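Side-chain contacts in ochratoxinase (Aspergillus niger, PDB 4C65), which hydrolyses the amide bond of the mycotoxin ochratoxin A, releasing L-phenylalanine and ochratoxin alpha, as a zinc-dependent carboxypeptidase selective for aromatic C-terminal residues: residues 250-253 / 254-258; 144-148 / 149-153; 267-270 / 271-275. All coordinates share one frame; numbering follows the deposited sequence.

Contact 1: residues 250-253 / 254-258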
# COMPACT_ATOMS: atom_id res chain seq x y z
N ALA A 250 2.89 31.16 -25.63
CA ALA A 250 3.46 29.79 -25.67
C ALA A 250 2.36 28.73 -25.44
O ALA A 250 2.25 27.76 -26.19
CB ALA A 250 4.57 29.62 -24.66
N GLY A 251 1.58 28.93 -24.38
CA GLY A 251 0.50 28.01 -24.05
C GLY A 251 -0.64 28.04 -25.06
O GLY A 251 -1.15 26.98 -25.44
N ILE A 252 -1.02 29.24 -25.49
CA ILE A 252 -2.04 29.40 -26.53
C ILE A 252 -1.68 28.61 -27.78
O ILE A 252 -2.48 27.85 -28.28
CB ILE A 252 -2.24 30.88 -26.93
CG1 ILE A 252 -2.77 31.69 -25.75
CG2 ILE A 252 -3.23 30.98 -28.08
CD1 ILE A 252 -2.82 33.20 -25.99
N MET A 253 -0.46 28.80 -28.27
CA MET A 253 -0.03 28.14 -29.50
C MET A 253 0.09 26.63 -29.33
O MET A 253 -0.26 25.88 -30.24
CB MET A 253 1.30 28.72 -29.99
CG MET A 253 1.22 30.20 -30.36
SD MET A 253 0.12 30.50 -31.76
CE MET A 253 1.24 30.02 -33.07
N ALA A 254 0.56 26.17 -28.19
CA ALA A 254 0.67 24.74 -27.98
C ALA A 254 -0.73 24.11 -27.94
O ALA A 254 -0.93 23.01 -28.47
CB ALA A 254 1.43 24.44 -26.70
N ALA A 255 -1.70 24.81 -27.35
CA ALA A 255 -3.06 24.28 -27.26
C ALA A 255 -3.67 24.21 -28.66
O ALA A 255 -4.35 23.25 -28.98
CB ALA A 255 -3.90 25.14 -26.35
N ILE A 256 -3.41 25.21 -29.48
CA ILE A 256 -3.95 25.25 -30.84
C ILE A 256 -3.36 24.14 -31.72
O ILE A 256 -4.09 23.37 -32.34
CB ILE A 256 -3.70 26.63 -31.48
CG1 ILE A 256 -4.60 27.67 -30.79
CG2 ILE A 256 -3.93 26.58 -32.99
CD1 ILE A 256 -4.36 29.10 -31.25
N LYS A 257 -2.04 24.04 -31.71
CA LYS A 257 -1.32 22.97 -32.39
C LYS A 257 -1.81 21.58 -32.01
O LYS A 257 -1.97 20.74 -32.87
CB LYS A 257 0.14 23.10 -32.04
CG LYS A 257 1.13 22.42 -32.92
CD LYS A 257 2.54 22.58 -32.34
CE LYS A 257 3.60 21.58 -32.84
NZ LYS A 257 3.28 20.96 -34.16
N ALA A 258 -2.08 21.35 -30.73
CA ALA A 258 -2.54 20.04 -30.24
C ALA A 258 -3.94 19.66 -30.70
O ALA A 258 -4.26 18.48 -30.79
CB ALA A 258 -2.49 20.00 -28.73
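I252 and I256 lie alongside each other one helical turn apart, their side chains pointing the same way. The two adopt the same rotamer, CG1 anti to the carbonyl carbon and CG2 anti to the backbone N, yet they touch through different branches: CG2 of I252 meets CD1 of I256 at 3.9 Å. The extended CG1 arm of I256, with chi2 at 175°, runs back over the preceding turn, where CG1 packs 3.3 Å from I252 O. That same oxygen accepts a hydrogen bond from the I256 amide, and further i to i+4 bonds join A254 to A250, A255 to G251, and K257 to M253, the last being straightest (171° at the hydrogen). The turns belong to helix 249-258, the crossover helix of a beta-alpha-beta unit between strands 242-246 and 262-263 in the TIM barrel. I252, A255 and I256 all turn their side chains to L263 of the second strand, while the CB of A255 rests 3.4 Å from G251 O. M253 takes another direction, its chain bent at chi2 and chi3 and directed to E272 and L276 of helix 271-280. On the exposed side K257 CB touches M253 O at 3.3 Å.

Contact 2: residues 144-148 / 149-153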
# COMPACT_ATOMS: atom_id res chain seq x y z
N SER A 144 -4.16 18.58 -15.12
CA SER A 144 -2.97 19.36 -14.90
C SER A 144 -1.75 18.47 -14.76
O SER A 144 -1.85 17.33 -14.31
CB SER A 144 -3.13 20.18 -13.65
OG SER A 144 -2.00 20.98 -13.39
N GLN A 145 -0.61 18.97 -15.17
CA GLN A 145 0.66 18.33 -14.85
C GLN A 145 0.97 18.59 -13.37
O GLN A 145 0.45 19.52 -12.78
CB GLN A 145 1.78 18.87 -15.74
CG GLN A 145 1.96 20.38 -15.66
CD GLN A 145 3.30 20.81 -16.14
OE1 GLN A 145 3.50 21.07 -17.33
NE2 GLN A 145 4.24 20.90 -15.22
N THR A 146 1.84 17.76 -12.81
CA THR A 146 2.49 18.08 -11.56
C THR A 146 3.15 19.44 -11.70
O THR A 146 3.76 19.75 -12.72
CB THR A 146 3.54 17.02 -11.19
OG1 THR A 146 2.88 15.80 -10.87
CG2 THR A 146 4.38 17.44 -10.00
N ALA A 147 2.99 20.27 -10.67
CA ALA A 147 3.48 21.68 -10.72
C ALA A 147 2.77 22.54 -11.77
O ALA A 147 3.27 23.56 -12.19
CB ALA A 147 5.00 21.73 -10.93
N GLY A 148 1.59 22.09 -12.18
CA GLY A 148 0.75 22.88 -13.09
C GLY A 148 -0.29 23.67 -12.34
O GLY A 148 -0.29 23.71 -11.11
N HIS A 149 -1.17 24.31 -13.07
CA HIS A 149 -2.11 25.24 -12.48
C HIS A 149 -3.15 24.55 -11.63
O HIS A 149 -3.69 25.13 -10.71
CB HIS A 149 -2.77 26.09 -13.55
CG HIS A 149 -3.76 27.07 -13.01
ND1 HIS A 149 -3.47 27.91 -11.95
CD2 HIS A 149 -5.02 27.37 -13.39
CE1 HIS A 149 -4.51 28.68 -11.70
NE2 HIS A 149 -5.47 28.36 -12.55
N GLY A 150 -3.39 23.28 -11.91
CA GLY A 150 -4.23 22.49 -11.05
C GLY A 150 -3.57 21.96 -9.78
O GLY A 150 -4.27 21.49 -8.89
N ASP A 151 -2.24 22.04 -9.67
CA ASP A 151 -1.58 21.50 -8.49
C ASP A 151 -1.82 22.41 -7.26
O ASP A 151 -2.01 23.62 -7.41
CB ASP A 151 -0.09 21.33 -8.78
CG ASP A 151 0.58 20.34 -7.86
OD1 ASP A 151 0.02 20.00 -6.78
OD2 ASP A 151 1.71 19.91 -8.19
N ILE A 152 -1.89 21.83 -6.07
CA ILE A 152 -2.03 22.59 -4.82
C ILE A 152 -0.65 22.72 -4.20
O ILE A 152 -0.21 21.89 -3.43
CB ILE A 152 -2.98 21.92 -3.83
CG1 ILE A 152 -4.34 21.71 -4.47
CG2 ILE A 152 -3.14 22.79 -2.58
CD1 ILE A 152 -5.22 20.71 -3.76
N PHE A 153 0.04 23.78 -4.56
CA PHE A 153 1.45 23.95 -4.21
C PHE A 153 1.71 24.06 -2.73
O PHE A 153 2.77 23.70 -2.28
CB PHE A 153 2.02 25.19 -4.89
CG PHE A 153 2.25 25.01 -6.35
CD1 PHE A 153 1.22 25.13 -7.26
CD2 PHE A 153 3.52 24.75 -6.83
CE1 PHE A 153 1.45 24.98 -8.62
CE2 PHE A 153 3.75 24.62 -8.20
CZ PHE A 153 2.70 24.71 -9.08
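The F153 ring comes back against the carbonyls of A147 and G148, and the D151 carboxylate against the amide of A147, closing a compact loop built from two successive beta turns: a type II turn from Q145 to G148 and a type I turn from G148 to D151. The loop follows strand 142-144, which pairs with strand 179-181, and precedes helix 157-164 in the amidohydrolase domain. The ring presents its edge to two carbonyl oxygens lying near its plane, with CE1 3.3 Å from G148 O and CZ 3.4 Å from A147 O. Next to these oxygens, A147 CB makes an apolar contact with F153 CE2. G148 O also closes the type I turn, taking D151 N at 2.9 Å from above the carbonyl plane.

D151 reaches the first turn because CG is anti to its backbone N (chi1 -158°), which sets the carboxylate side by side with T146. OD2 uses its anti lone pair to accept from A147 N at 2.8 Å, a fairly straight bond (162° at the hydrogen), while OD1 forms a salt bridge with R197 of the second subunit. One carboxylate thus ties the turn to the octamer interface. T146 points the same way, but its hydroxyl bonds to D183.

H149, inside the second turn, stacks its ring on that of H245, a ligand of the second zinc; its backbone N bonds to Q222. The loop thereby extends to the edge of the metal centre.

S144 enters from the strand side and bridges the two turns. Its OG donates to Q145 O, which also takes G148 N, and accepts from G150 N in a bent bond (140° at the hydrogen). G148 and G150 leave room for this hydroxymethyl group, S144 CB lying just 3.6 Å from G150 CA.

Contact 3: residues 267-270 / 271-275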
# COMPACT_ATOMS: atom_id res chain seq x y z
N SER A 267 -5.24 35.44 -22.68
CA SER A 267 -4.77 36.78 -22.36
C SER A 267 -3.74 37.40 -23.32
O SER A 267 -3.65 38.63 -23.40
CB SER A 267 -4.21 36.81 -20.93
OG SER A 267 -5.19 36.33 -20.03
N TYR A 268 -2.93 36.59 -24.00
CA TYR A 268 -1.91 37.14 -24.90
C TYR A 268 -2.18 36.79 -26.36
O TYR A 268 -1.26 36.66 -27.16
CB TYR A 268 -0.49 36.69 -24.44
CG TYR A 268 -0.06 37.39 -23.18
CD1 TYR A 268 0.60 38.62 -23.24
CD2 TYR A 268 -0.35 36.86 -21.95
CE1 TYR A 268 0.97 39.28 -22.08
CE2 TYR A 268 -0.00 37.53 -20.79
CZ TYR A 268 0.66 38.73 -20.87
OH TYR A 268 1.00 39.36 -19.70
N ALA A 269 -3.45 36.60 -26.68
CA ALA A 269 -3.85 36.43 -28.07
C ALA A 269 -3.52 37.68 -28.84
O ALA A 269 -3.84 38.78 -28.41
CB ALA A 269 -5.33 36.14 -28.16
N ASP A 270 -2.86 37.51 -29.97
CA ASP A 270 -2.51 38.62 -30.85
C ASP A 270 -3.03 38.29 -32.23
O ASP A 270 -3.78 37.32 -32.38
CB ASP A 270 -1.00 38.83 -30.87
CG ASP A 270 -0.25 37.60 -31.29
OD1 ASP A 270 -0.86 36.59 -31.68
OD2 ASP A 270 1.01 37.64 -31.23
N GLU A 271 -2.65 39.08 -33.23
CA GLU A 271 -3.15 38.88 -34.58
C GLU A 271 -2.97 37.45 -35.07
O GLU A 271 -3.90 36.87 -35.62
CB GLU A 271 -2.55 39.87 -35.56
CG GLU A 271 -3.27 39.80 -36.89
CD GLU A 271 -2.75 40.72 -37.99
OE1 GLU A 271 -2.03 41.73 -37.76
OE2 GLU A 271 -3.08 40.44 -39.17
N GLU A 272 -1.79 36.88 -34.87
CA GLU A 272 -1.52 35.51 -35.29
C GLU A 272 -2.50 34.50 -34.68
O GLU A 272 -3.01 33.63 -35.39
CB GLU A 272 -0.08 35.13 -34.94
CG GLU A 272 0.23 33.65 -35.16
CD GLU A 272 1.70 33.31 -35.00
OE1 GLU A 272 2.47 34.13 -34.45
OE2 GLU A 272 2.08 32.20 -35.41
N VAL A 273 -2.77 34.63 -33.38
CA VAL A 273 -3.74 33.78 -32.66
C VAL A 273 -5.17 33.93 -33.20
O VAL A 273 -5.85 32.93 -33.43
CB VAL A 273 -3.76 34.12 -31.16
CG1 VAL A 273 -4.83 33.33 -30.44
CG2 VAL A 273 -2.40 33.84 -30.53
N TRP A 274 -5.62 35.16 -33.40
CA TRP A 274 -6.98 35.40 -33.89
C TRP A 274 -7.20 34.70 -35.23
O TRP A 274 -8.20 33.99 -35.41
CB TRP A 274 -7.29 36.89 -34.01
CG TRP A 274 -6.99 37.70 -32.77
CD1 TRP A 274 -7.15 37.29 -31.48
CD2 TRP A 274 -6.50 39.05 -32.71
NE1 TRP A 274 -6.78 38.31 -30.62
CE2 TRP A 274 -6.38 39.39 -31.35
CE3 TRP A 274 -6.14 39.99 -33.68
CZ2 TRP A 274 -5.89 40.62 -30.93
CZ3 TRP A 274 -5.68 41.24 -33.26
CH2 TRP A 274 -5.56 41.55 -31.90
N GLU A 275 -6.27 34.89 -36.15
CA GLU A 275 -6.35 34.25 -37.47
C GLU A 275 -6.37 32.74 -37.37
O GLU A 275 -7.18 32.09 -38.04
CB GLU A 275 -5.19 34.70 -38.37
CG GLU A 275 -5.31 36.14 -38.82
CD GLU A 275 -6.72 36.46 -39.30
OE1 GLU A 275 -7.21 35.73 -40.19
OE2 GLU A 275 -7.35 37.42 -38.76
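D270 grips the start of helix 271-280 with two groups at once, its carboxylate and its main-chain carbonyl. As the N-cap residue it turns CG between its own backbone N and carbonyl carbon (chi1 57°), a crowded position that brings OD1 back to V273 N at 3.2 Å. The bond is nearly straight (167°) and meets OD1 almost along its C-O axis. It caps an amide of the first turn, and the negative charge would be expected to interact favourably with the helix dipole. D270 O meanwhile accepts from W274 N at 3.0 Å, the first regular bond of the helix.

In the tightly packed part of the contact, the indole of W274 lays one face across the D270-E271 peptide, with D270 O 3.1 Å above the ring plane and offset toward the rim. A269 CB fills the angle between two helix residues, 3.7 Å from V273 CG1 and 3.6 Å from W274 NE1. V273 CG2, 3.4 Å from the capping oxygen OD1 of D270, marks the boundary between this packed part and a looser one.

There, on the solvent side, E271 and E272 extend from the helix as long chains in exposed positions, and the carboxylates of D270 and E272 approach without touching. K249 forms salt bridges with both, probably easing their mutual repulsion.

Around this cap, V273 packs on I252 of helix 249-258, whereas W274 packs against helix 304-327, touching A324 and making a weak hydrogen bond to A320 O; the loop leading in comes from strand 262-263.

Along the chain the order is contact 2, contact 1, contact 3, all within the amidohydrolase family region. Contacts 1 and 3 are direct neighbours, their centres 11 Å apart: helices 249-258 and 271-280 are consecutive, with strand 262-263 between them, and I252 CD1 lies 3.5 Å from A269 N. Contact 2 stands apart on its loop, its centre 18 Å from that of contact 1 and 25 Å from that of contact 3, touching neither. The zinc centre relates them: contact 2 reaches it through H149, while helix 249-258 follows the H245 strand and residues 267-270 follow H265. Two neighbouring helices and a subunit-facing loop thus belong to one catalytic domain.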